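Local coordinates for protein beta-lactamase (PDB 6KBY) that probably hydrolyses beta-lactam antibiotics to substituted beta-amino acids, as a class C beta-lactamase conferring resistance, and holds AMP in its active site, at residues G117-G122 against I159-L164; T152-S157 against F268-I273; L277-L282 against A330-V335; P289-G294 against W318-G323. One frame throughout, in Å; residues are numbered along the deposited sequence.

In the fold
All four contacts are buried, yet their chemistry differs with their place in the fold. Interaction 3 lies nearest the centre of the chain, about 7 Å centre to centre, and is purely apolar and aromatic. Interaction 4 shares its neighbourhood, with centres about 7 Å apart, and packs a helix against the sheet strand between the two partners of interaction 3, mixing apolar packing with polar atoms and a water. Interaction 2 sits farther along the same sheet and adds a buried arginine. Interaction 1 leaves the sheet for a loop against a helix, and interlocks with interaction 2 along the chain. Y156 joins interactions 2 and 4 through K321, beside the bound nucleotide.

Interaction 1 of 4, residues G117-G122 against I159-L164; sequences GTHTSG and IGTGLL
The loop 117-122 passes beside helix 158-171 with its backbone closest at G117 and L164, whose CA atoms are 5.9 Å apart, and at H119 and G160, where the CA separation is 6.6 Å. At the first point the absence of a side chain lets the two methyls of L164 settle on bare backbone: CD2 of L164 lies 3.9 Å from CA of G117, and CD1 is equally close to it. CG of L164 stands anti to its own backbone N (chi1 178°), which sends the branched end toward the loop. At the second point the imidazole of H119 presents its edge, and CE1 approaches OG1 of T161 at 3.6 Å, near the ring plane. This is a van der Waals meeting; the hydroxyl is engaged one helical turn back, at the carbonyl O of S157. Helix 158-171 begins at N158, capped by S157; with Y156 these form the Y-x-N element characteristic of class C beta-lactamases, and Y156 and N158 line the AMP pocket here. The histidine therefore stands in the second shell of that site: its ring meets the ring of Y156 at about 45°, and the backbones of H119 and V155 are hydrogen-bonded. K74, on helix 72-86, touches both H119 and T161, while M278 packs on the same two side chains from a neighbouring loop.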
loop_
_atom_site.group_PDB
_atom_site.type_symbol
_atom_site.label_atom_id
_atom_site.label_comp_id
_atom_site.label_asym_id
_atom_site.label_seq_id
_atom_site.Cartn_x
_atom_site.Cartn_y
_atom_site.Cartn_z
ATOM N N GLY A 117 -9.246 5.743 8.401
ATOM C CA GLY A 117 -7.860 5.317 8.257
ATOM C C GLY A 117 -7.572 3.879 8.628
ATOM O O GLY A 117 -6.446 3.414 8.414
ATOM N N THR A 118 -8.563 3.173 9.178
ATOM C CA THR A 118 -8.400 1.810 9.662
ATOM C C THR A 118 -9.467 0.881 9.101
ATOM O O THR A 118 -9.603 -0.244 9.587
ATOM C CB THR A 118 -8.439 1.773 11.196
ATOM O OG1 THR A 118 -9.674 2.332 11.649
ATOM C CG2 THR A 118 -7.261 2.542 11.808
ATOM N N HIS A 119 -10.235 1.332 8.106
ATOM C CA HIS A 119 -11.299 0.535 7.494
ATOM C C HIS A 119 -12.405 0.187 8.480
ATOM O O HIS A 119 -13.080 -0.832 8.322
ATOM C CB HIS A 119 -10.779 -0.730 6.813
ATOM C CG HIS A 119 -9.691 -0.478 5.829
ATOM N ND1 HIS A 119 -9.864 0.290 4.698
ATOM C CD2 HIS A 119 -8.407 -0.912 5.809
ATOM C CE1 HIS A 119 -8.724 0.322 4.026
ATOM N NE2 HIS A 119 -7.825 -0.399 4.677
ATOM N N THR A 120 -12.631 1.032 9.483
ATOM C CA THR A 120 -13.677 0.762 10.462
ATOM C C THR A 120 -14.853 1.732 10.383
ATOM O O THR A 120 -15.683 1.759 11.298
ATOM C CB THR A 120 -13.107 0.680 11.886
ATOM O OG1 THR A 120 -12.414 1.894 12.217
ATOM C CG2 THR A 120 -12.168 -0.517 12.029
ATOM N N SER A 121 -14.973 2.508 9.301
ATOM C CA SER A 121 -16.163 3.345 9.165
ATOM C C SER A 121 -17.399 2.534 8.812
ATOM O O SER A 121 -18.512 2.915 9.193
ATOM C CB SER A 121 -15.970 4.456 8.130
ATOM O OG SER A 121 -15.973 3.952 6.798
ATOM N N GLY A 122 -17.237 1.441 8.070
ATOM C CA GLY A 122 -18.357 0.721 7.504
ATOM C C GLY A 122 -18.687 1.076 6.068
ATOM O O GLY A 122 -19.598 0.467 5.494
ATOM N N ILE A 159 -13.441 3.773 -0.499
ATOM C CA ILE A 159 -14.095 5.050 -0.227
ATOM C C ILE A 159 -13.527 5.680 1.035
ATOM O O ILE A 159 -13.181 6.865 1.055
ATOM C CB ILE A 159 -15.621 4.881 -0.111
ATOM C CG1 ILE A 159 -16.203 4.071 -1.272
ATOM C CG2 ILE A 159 -16.283 6.254 -0.015
ATOM C CD1 ILE A 159 -17.710 3.830 -1.144
ATOM N N GLY A 160 -13.452 4.902 2.115
ATOM C CA GLY A 160 -12.883 5.429 3.346
ATOM C C GLY A 160 -11.459 5.924 3.163
ATOM O O GLY A 160 -11.092 6.987 3.670
ATOM N N THR A 161 -10.649 5.178 2.405
ATOM C CA THR A 161 -9.289 5.627 2.121
ATOM C C THR A 161 -9.305 6.937 1.353
ATOM O O THR A 161 -8.473 7.822 1.594
ATOM C CB THR A 161 -8.527 4.571 1.320
ATOM O OG1 THR A 161 -8.646 3.295 1.952
ATOM C CG2 THR A 161 -7.064 4.949 1.217
ATOM N N GLY A 162 -10.244 7.071 0.417
ATOM C CA GLY A 162 -10.398 8.329 -0.288
ATOM C C GLY A 162 -10.634 9.491 0.654
ATOM O O GLY A 162 -10.011 10.547 0.524
ATOM N N LEU A 163 -11.536 9.308 1.626
ATOM C CA LEU A 163 -11.796 10.365 2.598
ATOM C C LEU A 163 -10.565 10.667 3.436
ATOM O O LEU A 163 -10.289 11.832 3.734
ATOM C CB LEU A 163 -12.966 9.988 3.504
ATOM C CG LEU A 163 -14.321 9.940 2.802
ATOM C CD1 LEU A 163 -15.425 9.530 3.768
ATOM C CD2 LEU A 163 -14.649 11.278 2.140
ATOM N N LEU A 164 -9.828 9.632 3.845
ATOM C CA LEU A 164 -8.614 9.848 4.626
ATOM C C LEU A 164 -7.653 10.779 3.899
ATOM O O LEU A 164 -7.157 11.759 4.471
ATOM C CB LEU A 164 -7.937 8.509 4.922
ATOM C CG LEU A 164 -6.627 8.581 5.706
ATOM C CD1 LEU A 164 -6.904 8.942 7.163
ATOM C CD2 LEU A 164 -5.863 7.263 5.584
#

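Interaction 2 of 4, residues T152-S157 against F268-I273; sequences THRVYS and FKSGEI. With AMP (adenosine monophosphate), chain B.
R154 makes every direct contact between the two segments, laying its aliphatic part on S270 and its charged end on I273. CB of R154 is 3.9 Å from OG of S270, and its CD lies 4.0 Å from CB of the same serine. Farther out, the methyl CD1 of I273 sits over one face of the guanidinium, 3.7 Å above its plane and displaced toward the rim. An arm extended from CG to NE, followed by a turn at chi4 of -88°, carries the flat group to that methyl, and the two side chains cross at about a right angle. What fixes the head is polar: NE bonds to OE1 of Q275, and NH2 forms a salt bridge with OE2 of E280, so a buried charge is met by an opposite one. S270 OG is likewise engaged, by S302 and V303 of strand 302-311, which runs between the two strands and over which the arginine reaches, touching S302. The receiving residues are fixed by a type II' turn from S270 to I273, closed by S270 N to I273 O at 3.0 Å and its reciprocal bond. Beyond R154 the chain reaches Y156, whose OH lies 2.9 Å from O2P of AMP, to which it is hydrogen-bonded, and also bonds with NZ of K321, the tyrosine–lysine pairing typical of the class C beta-lactamase active site.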
loop_
_atom_site.group_PDB
_atom_site.type_symbol
_atom_site.label_atom_id
_atom_site.label_comp_id
_atom_site.label_asym_id
_atom_site.label_seq_id
_atom_site.Cartn_x
_atom_site.Cartn_y
_atom_site.Cartn_z
ATOM N N THR A 152 -16.978 -0.701 15.061
ATOM C CA THR A 152 -17.287 -2.052 15.520
ATOM C C THR A 152 -16.816 -3.136 14.563
ATOM O O THR A 152 -16.574 -4.269 15.001
ATOM C CB THR A 152 -18.801 -2.218 15.722
ATOM O OG1 THR A 152 -19.487 -1.989 14.482
ATOM C CG2 THR A 152 -19.328 -1.266 16.782
ATOM N N HIS A 153 -16.704 -2.816 13.276
ATOM C CA HIS A 153 -16.369 -3.797 12.256
ATOM C C HIS A 153 -15.341 -3.219 11.302
ATOM O O HIS A 153 -15.230 -2.003 11.131
ATOM C CB HIS A 153 -17.615 -4.231 11.480
ATOM C CG HIS A 153 -18.579 -5.021 12.303
ATOM N ND1 HIS A 153 -19.441 -4.438 13.209
ATOM C CD2 HIS A 153 -18.784 -6.355 12.390
ATOM C CE1 HIS A 153 -20.150 -5.384 13.804
ATOM N NE2 HIS A 153 -19.777 -6.553 13.318
ATOM N N ARG A 154 -14.599 -4.119 10.664
ATOM C CA ARG A 154 -13.647 -3.763 9.626
ATOM C C ARG A 154 -14.218 -4.169 8.276
ATOM O O ARG A 154 -14.536 -5.345 8.060
ATOM C CB ARG A 154 -12.312 -4.461 9.862
ATOM C CG ARG A 154 -11.237 -4.066 8.857
ATOM C CD ARG A 154 -9.968 -4.885 9.062
ATOM N NE ARG A 154 -8.860 -4.496 8.191
ATOM C CZ ARG A 154 -8.647 -4.975 6.967
ATOM N NH1 ARG A 154 -9.479 -5.861 6.435
ATOM N NH2 ARG A 154 -7.596 -4.560 6.267
ATOM N N VAL A 155 -14.339 -3.196 7.381
ATOM C CA VAL A 155 -14.721 -3.404 5.993
ATOM C C VAL A 155 -13.680 -2.651 5.177
ATOM O O VAL A 155 -13.676 -1.418 5.152
ATOM C CB VAL A 155 -16.136 -2.892 5.686
ATOM C CG1 VAL A 155 -16.439 -3.045 4.206
ATOM C CG2 VAL A 155 -17.172 -3.622 6.543
ATOM N N TYR A 156 -12.771 -3.382 4.551
ATOM C CA TYR A 156 -11.757 -2.757 3.713
ATOM C C TYR A 156 -12.448 -1.881 2.671
ATOM O O TYR A 156 -13.408 -2.314 2.023
ATOM C CB TYR A 156 -10.958 -3.880 3.053
ATOM C CG TYR A 156 -9.770 -3.446 2.248
ATOM C CD1 TYR A 156 -8.569 -3.126 2.857
ATOM C CD2 TYR A 156 -9.826 -3.430 0.865
ATOM C CE1 TYR A 156 -7.469 -2.758 2.109
ATOM C CE2 TYR A 156 -8.729 -3.058 0.109
ATOM C CZ TYR A 156 -7.556 -2.713 0.745
ATOM O OH TYR A 156 -6.448 -2.346 0.012
ATOM N N SER A 157 -11.997 -0.634 2.526
ATOM C CA SER A 157 -12.783 0.336 1.766
ATOM C C SER A 157 -11.920 1.290 0.957
ATOM O O SER A 157 -11.114 2.041 1.522
ATOM C CB SER A 157 -13.696 1.140 2.691
ATOM O OG SER A 157 -14.426 2.112 1.950
ATOM N N PHE A 268 -6.537 -1.359 15.772
ATOM C CA PHE A 268 -7.585 -2.356 15.920
ATOM C C PHE A 268 -6.991 -3.731 15.683
ATOM O O PHE A 268 -6.064 -3.897 14.884
ATOM C CB PHE A 268 -8.732 -2.175 14.907
ATOM C CG PHE A 268 -9.581 -0.959 15.151
ATOM C CD1 PHE A 268 -9.223 0.259 14.609
ATOM C CD2 PHE A 268 -10.743 -1.038 15.913
ATOM C CE1 PHE A 268 -9.995 1.383 14.837
ATOM C CE2 PHE A 268 -11.528 0.084 16.125
ATOM C CZ PHE A 268 -11.151 1.289 15.596
ATOM N N LYS A 269 -7.552 -4.719 16.363
ATOM C CA LYS A 269 -7.316 -6.114 16.032
ATOM C C LYS A 269 -8.516 -6.627 15.259
ATOM O O LYS A 269 -9.661 -6.308 15.589
ATOM C CB LYS A 269 -7.151 -6.955 17.299
ATOM C CG LYS A 269 -5.810 -6.784 17.971
ATOM C CD LYS A 269 -5.626 -7.830 19.051
ATOM C CE LYS A 269 -4.733 -8.942 18.545
ATOM N NZ LYS A 269 -3.673 -9.289 19.530
ATOM N N SER A 270 -8.255 -7.415 14.226
ATOM C CA SER A 270 -9.333 -8.041 13.473
ATOM C C SER A 270 -8.785 -9.330 12.893
ATOM O O SER A 270 -7.783 -9.305 12.169
ATOM C CB SER A 270 -9.817 -7.113 12.358
ATOM O OG SER A 270 -11.031 -7.579 11.797
ATOM N N GLY A 271 -9.417 -10.452 13.224
ATOM C CA GLY A 271 -8.890 -11.727 12.771
ATOM C C GLY A 271 -7.464 -11.892 13.248
ATOM O O GLY A 271 -7.152 -11.683 14.424
ATOM N N GLU A 272 -6.573 -12.237 12.320
ATOM C CA GLU A 272 -5.171 -12.443 12.649
ATOM C C GLU A 272 -4.339 -11.167 12.611
ATOM O O GLU A 272 -3.171 -11.206 13.000
ATOM C CB GLU A 272 -4.548 -13.478 11.706
ATOM C CG GLU A 272 -5.238 -14.836 11.740
ATOM C CD GLU A 272 -5.106 -15.526 13.084
ATOM O OE1 GLU A 272 -4.077 -15.323 13.751
ATOM O OE2 GLU A 272 -6.032 -16.269 13.476
ATOM N N ILE A 273 -4.893 -10.041 12.169
ATOM C CA ILE A 273 -4.085 -8.857 11.917
ATOM C C ILE A 273 -4.279 -7.795 12.988
ATOM O O ILE A 273 -5.305 -7.714 13.681
ATOM C CB ILE A 273 -4.287 -8.237 10.517
ATOM C CG1 ILE A 273 -5.640 -7.532 10.406
ATOM C CG2 ILE A 273 -4.100 -9.282 9.436
ATOM C CD1 ILE A 273 -5.740 -6.635 9.175
HETATM P P AMP B . -6.331 -2.747 -3.552
HETATM O O1P AMP B . -5.309 -3.049 -4.605
HETATM O O2P AMP B . -6.640 -3.804 -2.526
HETATM O "O5'" AMP B . -7.673 -2.235 -4.230
HETATM C "C5'" AMP B . -7.631 -1.241 -5.242
HETATM C "C4'" AMP B . -7.960 -1.809 -6.599
HETATM O "O4'" AMP B . -9.364 -2.185 -6.650
HETATM C "C3'" AMP B . -7.785 -0.847 -7.766
HETATM O "O3'" AMP B . -6.448 -0.764 -8.221
HETATM C "C2'" AMP B . -8.763 -1.385 -8.800
HETATM O "O2'" AMP B . -8.226 -2.526 -9.456
HETATM C "C1'" AMP B . -9.913 -1.839 -7.905
HETATM N N9 AMP B . -10.896 -0.761 -7.690
HETATM C C8 AMP B . -11.122 -0.118 -6.522
HETATM N N7 AMP B . -12.095 0.821 -6.660
HETATM C C5 AMP B . -12.501 0.785 -7.946
HETATM C C6 AMP B . -13.497 1.511 -8.762
HETATM N N6 AMP B . -14.263 2.486 -8.219
HETATM N N1 AMP B . -13.610 1.172 -10.069
HETATM C C2 AMP B . -12.850 0.205 -10.620
HETATM N N3 AMP B . -11.925 -0.496 -9.934
HETATM C C4 AMP B . -11.710 -0.257 -8.618
#

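Interaction 3 of 4, residues L277-L282 against A330-V335; sequences LMWEQL and AYIAFV
W279 stands immediately before strand 280-283 of the large antiparallel sheet, and the far rim of its indole reaches past the intervening strand 317-325 to I332 and F334 on strand 328-335. The aromatic pair is T-shaped: F334 turns its edge to one face of the six-membered ring of W279, with centroids 5.4 Å apart and planes at 90°. The touching atom is CE1 of F334, 3.8 Å above the indole plane and offset toward the rim, so that it lies 3.9 Å from CH2 of W279. I332 comes from a different direction. Its CG2 methyl meets the indole at its edge, near the ring plane, 4.0 Å from CZ3 of W279, and also lies in the plane of the F334 ring. I332 and F334, two positions apart on one strand, thus project to the same side of the sheet, whereas A333 between them points away and packs on W318. In the class C fold this side of the sheet is overlaid by helices, and the three side chains fill the seam: T75 of helix 72-86 touches W279, while V241 of helix 234-244 touches both I332 and F334. F334 places its ring between its backbone N and carbonyl carbon (chi1 60°), which leans it across the neighbouring strand 317-325, where it touches I319, toward the tryptophan. The ring of H264 makes a further edge-to-face contact with W279.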
loop_
_atom_site.group_PDB
_atom_site.type_symbol
_atom_site.label_atom_id
_atom_site.label_comp_id
_atom_site.label_asym_id
_atom_site.label_seq_id
_atom_site.Cartn_x
_atom_site.Cartn_y
_atom_site.Cartn_z
ATOM N N LEU A 277 -2.452 2.394 10.490
ATOM C CA LEU A 277 -3.017 3.401 9.592
ATOM C C LEU A 277 -2.696 2.910 8.184
ATOM O O LEU A 277 -1.594 3.106 7.655
ATOM C CB LEU A 277 -2.448 4.789 9.872
ATOM C CG LEU A 277 -3.411 5.925 9.510
ATOM C CD1 LEU A 277 -4.617 5.952 10.445
ATOM C CD2 LEU A 277 -2.706 7.274 9.507
ATOM N N MET A 278 -3.676 2.209 7.598
ATOM C CA MET A 278 -3.586 1.511 6.313
ATOM C C MET A 278 -2.637 0.311 6.292
ATOM O O MET A 278 -3.025 -0.751 5.796
ATOM C CB MET A 278 -3.358 2.467 5.137
ATOM C CG MET A 278 -4.560 3.374 4.896
ATOM S SD MET A 278 -5.990 2.434 4.342
ATOM C CE MET A 278 -7.333 3.452 4.958
ATOM N N TRP A 279 -1.409 0.438 6.806
ATOM C CA TRP A 279 -0.562 -0.742 6.955
ATOM C C TRP A 279 -1.255 -1.774 7.836
ATOM O O TRP A 279 -2.069 -1.435 8.701
ATOM C CB TRP A 279 0.787 -0.383 7.583
ATOM C CG TRP A 279 1.677 0.432 6.722
ATOM C CD1 TRP A 279 1.981 1.748 6.881
ATOM C CD2 TRP A 279 2.406 -0.017 5.574
ATOM N NE1 TRP A 279 2.851 2.152 5.901
ATOM C CE2 TRP A 279 3.129 1.085 5.086
ATOM C CE3 TRP A 279 2.516 -1.245 4.909
ATOM C CZ2 TRP A 279 3.954 0.997 3.965
ATOM C CZ3 TRP A 279 3.339 -1.331 3.795
ATOM C CH2 TRP A 279 4.039 -0.216 3.331
ATOM N N GLU A 280 -0.918 -3.042 7.610
ATOM C CA GLU A 280 -1.420 -4.162 8.389
ATOM C C GLU A 280 -0.220 -4.938 8.902
ATOM O O GLU A 280 0.787 -5.059 8.197
ATOM C CB GLU A 280 -2.283 -5.066 7.503
ATOM C CG GLU A 280 -3.448 -4.321 6.865
ATOM C CD GLU A 280 -4.041 -5.035 5.663
ATOM O OE1 GLU A 280 -3.648 -6.194 5.387
ATOM O OE2 GLU A 280 -4.898 -4.428 4.980
ATOM N N GLN A 281 -0.311 -5.476 10.115
ATOM C CA GLN A 281 0.841 -6.171 10.668
ATOM C C GLN A 281 0.410 -7.393 11.459
ATOM O O GLN A 281 -0.743 -7.525 11.884
ATOM C CB GLN A 281 1.708 -5.255 11.537
ATOM C CG GLN A 281 1.071 -4.904 12.858
ATOM C CD GLN A 281 1.851 -3.847 13.620
ATOM O OE1 GLN A 281 2.414 -2.929 13.028
ATOM N NE2 GLN A 281 1.878 -3.969 14.945
ATOM N N LEU A 282 1.379 -8.281 11.661
ATOM C CA LEU A 282 1.225 -9.456 12.496
ATOM C C LEU A 282 2.478 -9.606 13.343
ATOM O O LEU A 282 3.565 -9.203 12.914
ATOM C CB LEU A 282 1.062 -10.725 11.650
ATOM C CG LEU A 282 -0.209 -10.829 10.808
ATOM C CD1 LEU A 282 -0.028 -10.151 9.452
ATOM C CD2 LEU A 282 -0.600 -12.282 10.626
ATOM N N ALA A 330 0.904 -6.490 -6.798
ATOM C CA ALA A 330 2.026 -5.981 -6.027
ATOM C C ALA A 330 1.926 -6.434 -4.575
ATOM O O ALA A 330 0.843 -6.738 -4.065
ATOM C CB ALA A 330 2.064 -4.448 -6.083
ATOM N N TYR A 331 3.069 -6.428 -3.894
ATOM C CA TYR A 331 3.102 -6.758 -2.475
ATOM C C TYR A 331 4.343 -6.143 -1.853
ATOM O O TYR A 331 5.408 -6.144 -2.475
ATOM C CB TYR A 331 3.112 -8.279 -2.272
ATOM C CG TYR A 331 3.095 -8.743 -0.826
ATOM C CD1 TYR A 331 2.022 -8.438 0.010
ATOM C CD2 TYR A 331 4.128 -9.518 -0.306
ATOM C CE1 TYR A 331 1.985 -8.879 1.326
ATOM C CE2 TYR A 331 4.099 -9.951 1.008
ATOM C CZ TYR A 331 3.026 -9.637 1.818
ATOM O OH TYR A 331 3.022 -10.093 3.118
ATOM N N ILE A 332 4.196 -5.635 -0.628
ATOM C CA ILE A 332 5.310 -5.181 0.194
ATOM C C ILE A 332 5.218 -5.864 1.544
ATOM O O ILE A 332 4.134 -5.926 2.137
ATOM C CB ILE A 332 5.261 -3.656 0.429
ATOM C CG1 ILE A 332 5.653 -2.923 -0.842
ATOM C CG2 ILE A 332 6.146 -3.252 1.637
ATOM C CD1 ILE A 332 5.659 -1.422 -0.724
ATOM N N ALA A 333 6.361 -6.323 2.053
ATOM C CA ALA A 333 6.450 -6.768 3.439
ATOM C C ALA A 333 7.798 -6.359 4.010
ATOM O O ALA A 333 8.809 -6.366 3.301
ATOM C CB ALA A 333 6.290 -8.288 3.560
ATOM N N PHE A 334 7.818 -6.016 5.297
ATOM C CA PHE A 334 9.078 -5.706 5.951
ATOM C C PHE A 334 8.987 -6.013 7.438
ATOM O O PHE A 334 7.907 -5.964 8.035
ATOM C CB PHE A 334 9.564 -4.275 5.662
ATOM C CG PHE A 334 8.620 -3.175 6.103
ATOM C CD1 PHE A 334 7.541 -2.794 5.317
ATOM C CD2 PHE A 334 8.841 -2.491 7.287
ATOM C CE1 PHE A 334 6.700 -1.766 5.715
ATOM C CE2 PHE A 334 8.005 -1.464 7.691
ATOM C CZ PHE A 334 6.932 -1.105 6.905
ATOM N N VAL A 335 10.135 -6.338 8.015
ATOM C CA VAL A 335 10.262 -6.660 9.429
ATOM C C VAL A 335 11.291 -5.712 10.024
ATOM O O VAL A 335 12.497 -5.909 9.860
ATOM C CB VAL A 335 10.685 -8.127 9.632
ATOM C CG1 VAL A 335 10.835 -8.435 11.111
ATOM C CG2 VAL A 335 9.696 -9.083 8.974
#

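Interaction 4 of 4, residues P289-G294 against W318-G323; sequences PNLLTG and WINKTG
L291 of helix 288-294 and W318 of strand 317-325 cross at about a right angle, with the leucine's forked end laid on the indole. CD2 of L291 stands over one face, offset toward the rim and 3.6 Å from CE2 of W318. The other methyl, CD1 of L291, approaches obliquely, 3.5 Å from NE1 of W318. Both residues hold CG anti to the backbone N (chi1 -168° for L291 and 177° for W318), which extends each toward the other from helix and strand. N320, two positions along, runs past L291 in the opposite direction, with its OD1 3.5 Å from the same CD1. Its chi1 of 73° sets the amide group between backbone N and carbonyl carbon, its CG in the plane of the indole at the ring edge. A water completes the join, donating to O of G294 at 3.1 Å and accepting from ND2 of N320 at 2.9 Å. The hydroxyl of Y331 serves both NE1 of W318 and OD1 of N320, and N295 adds a second bond to OD1. CD1 of L291 therefore presses on an indole N-H and an amide oxygen that are both paired elsewhere, so the leucine can cover them in this buried helix-to-sheet contact without costing either its partner.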
loop_
_atom_site.group_PDB
_atom_site.type_symbol
_atom_site.label_atom_id
_atom_site.label_comp_id
_atom_site.label_asym_id
_atom_site.label_seq_id
_atom_site.Cartn_x
_atom_site.Cartn_y
_atom_site.Cartn_z
ATOM N N PRO A 289 0.560 -19.806 7.736
ATOM C CA PRO A 289 -0.913 -19.879 7.765
ATOM C C PRO A 289 -1.580 -18.607 8.255
ATOM O O PRO A 289 -2.585 -18.178 7.677
ATOM C CB PRO A 289 -1.185 -21.077 8.683
ATOM C CG PRO A 289 0.017 -21.942 8.511
ATOM C CD PRO A 289 1.173 -20.984 8.383
ATOM N N ASN A 290 -1.047 -17.982 9.307
ATOM C CA ASN A 290 -1.667 -16.763 9.816
ATOM C C ASN A 290 -1.479 -15.597 8.857
ATOM O O ASN A 290 -2.367 -14.752 8.715
ATOM C CB ASN A 290 -1.120 -16.428 11.200
ATOM C CG ASN A 290 -1.625 -17.375 12.268
ATOM O OD1 ASN A 290 -2.633 -18.058 12.081
ATOM N ND2 ASN A 290 -0.936 -17.411 13.400
ATOM N N LEU A 291 -0.329 -15.535 8.194
ATOM C CA LEU A 291 -0.102 -14.478 7.218
ATOM C C LEU A 291 -1.051 -14.618 6.034
ATOM O O LEU A 291 -1.567 -13.621 5.518
ATOM C CB LEU A 291 1.353 -14.524 6.762
ATOM C CG LEU A 291 1.846 -13.326 5.956
ATOM C CD1 LEU A 291 1.634 -12.032 6.720
ATOM C CD2 LEU A 291 3.312 -13.514 5.595
ATOM N N LEU A 292 -1.293 -15.855 5.595
ATOM C CA LEU A 292 -2.235 -16.080 4.508
ATOM C C LEU A 292 -3.643 -15.678 4.920
ATOM O O LEU A 292 -4.339 -14.974 4.182
ATOM C CB LEU A 292 -2.178 -17.541 4.069
ATOM C CG LEU A 292 -0.885 -17.934 3.359
ATOM C CD1 LEU A 292 -0.815 -19.446 3.194
ATOM C CD2 LEU A 292 -0.763 -17.229 2.012
ATOM N N THR A 293 -4.080 -16.111 6.106
ATOM C CA THR A 293 -5.395 -15.721 6.604
ATOM C C THR A 293 -5.504 -14.209 6.720
ATOM O O THR A 293 -6.504 -13.611 6.303
ATOM C CB THR A 293 -5.646 -16.376 7.962
ATOM O OG1 THR A 293 -5.605 -17.804 7.818
ATOM C CG2 THR A 293 -7.000 -15.954 8.532
ATOM N N GLY A 294 -4.473 -13.577 7.273
ATOM C CA GLY A 294 -4.458 -12.135 7.433
ATOM C C GLY A 294 -4.426 -11.360 6.135
ATOM O O GLY A 294 -4.681 -10.151 6.151
ATOM N N TRP A 318 5.748 -8.186 11.434
ATOM C CA TRP A 318 5.741 -8.279 9.980
ATOM C C TRP A 318 4.694 -7.283 9.494
ATOM O O TRP A 318 3.498 -7.456 9.755
ATOM C CB TRP A 318 5.356 -9.706 9.589
ATOM C CG TRP A 318 5.217 -9.984 8.125
ATOM C CD1 TRP A 318 4.210 -9.578 7.294
ATOM C CD2 TRP A 318 6.098 -10.780 7.328
ATOM N NE1 TRP A 318 4.428 -10.055 6.019
ATOM C CE2 TRP A 318 5.578 -10.801 6.018
ATOM C CE3 TRP A 318 7.280 -11.475 7.594
ATOM C CZ2 TRP A 318 6.205 -11.489 4.976
ATOM C CZ3 TRP A 318 7.900 -12.159 6.558
ATOM C CH2 TRP A 318 7.361 -12.157 5.267
ATOM N N ILE A 319 5.145 -6.220 8.840
ATOM C CA ILE A 319 4.269 -5.171 8.326
ATOM C C ILE A 319 4.124 -5.382 6.829
ATOM O O ILE A 319 5.111 -5.663 6.134
ATOM C CB ILE A 319 4.854 -3.778 8.635
ATOM C CG1 ILE A 319 5.151 -3.640 10.131
ATOM C CG2 ILE A 319 3.901 -2.686 8.148
ATOM C CD1 ILE A 319 5.753 -2.302 10.520
ATOM N N ASN A 320 2.898 -5.271 6.316
ATOM C CA ASN A 320 2.701 -5.618 4.916
ATOM C C ASN A 320 1.494 -4.917 4.314
ATOM O O ASN A 320 0.628 -4.396 5.024
ATOM C CB ASN A 320 2.694 -7.141 4.675
ATOM C CG ASN A 320 1.425 -7.884 5.153
ATOM O OD1 ASN A 320 1.294 -9.066 4.827
ATOM N ND2 ASN A 320 0.528 -7.243 5.906
ATOM N N LYS A 321 1.460 -4.918 2.979
ATOM C CA LYS A 321 0.296 -4.444 2.244
ATOM C C LYS A 321 0.305 -5.045 0.846
ATOM O O LYS A 321 1.337 -5.048 0.168
ATOM C CB LYS A 321 0.286 -2.915 2.143
ATOM C CG LYS A 321 -0.998 -2.355 1.520
ATOM C CD LYS A 321 -2.200 -2.459 2.462
ATOM C CE LYS A 321 -3.512 -2.129 1.759
ATOM N NZ LYS A 321 -3.960 -3.228 0.869
ATOM N N THR A 322 -0.854 -5.534 0.415
ATOM C CA THR A 322 -1.077 -5.964 -0.956
ATOM C C THR A 322 -1.631 -4.815 -1.793
ATOM O O THR A 322 -2.261 -3.881 -1.285
ATOM C CB THR A 322 -2.084 -7.114 -0.994
ATOM O OG1 THR A 322 -3.256 -6.729 -0.269
ATOM C CG2 THR A 322 -1.499 -8.395 -0.393
ATOM N N GLY A 323 -1.429 -4.919 -3.104
ATOM C CA GLY A 323 -2.074 -3.994 -4.013
ATOM C C GLY A 323 -2.265 -4.604 -5.382
ATOM O O GLY A 323 -1.398 -5.343 -5.861
HETATM O O HOH W 1 -2.176 -8.313 6.391
#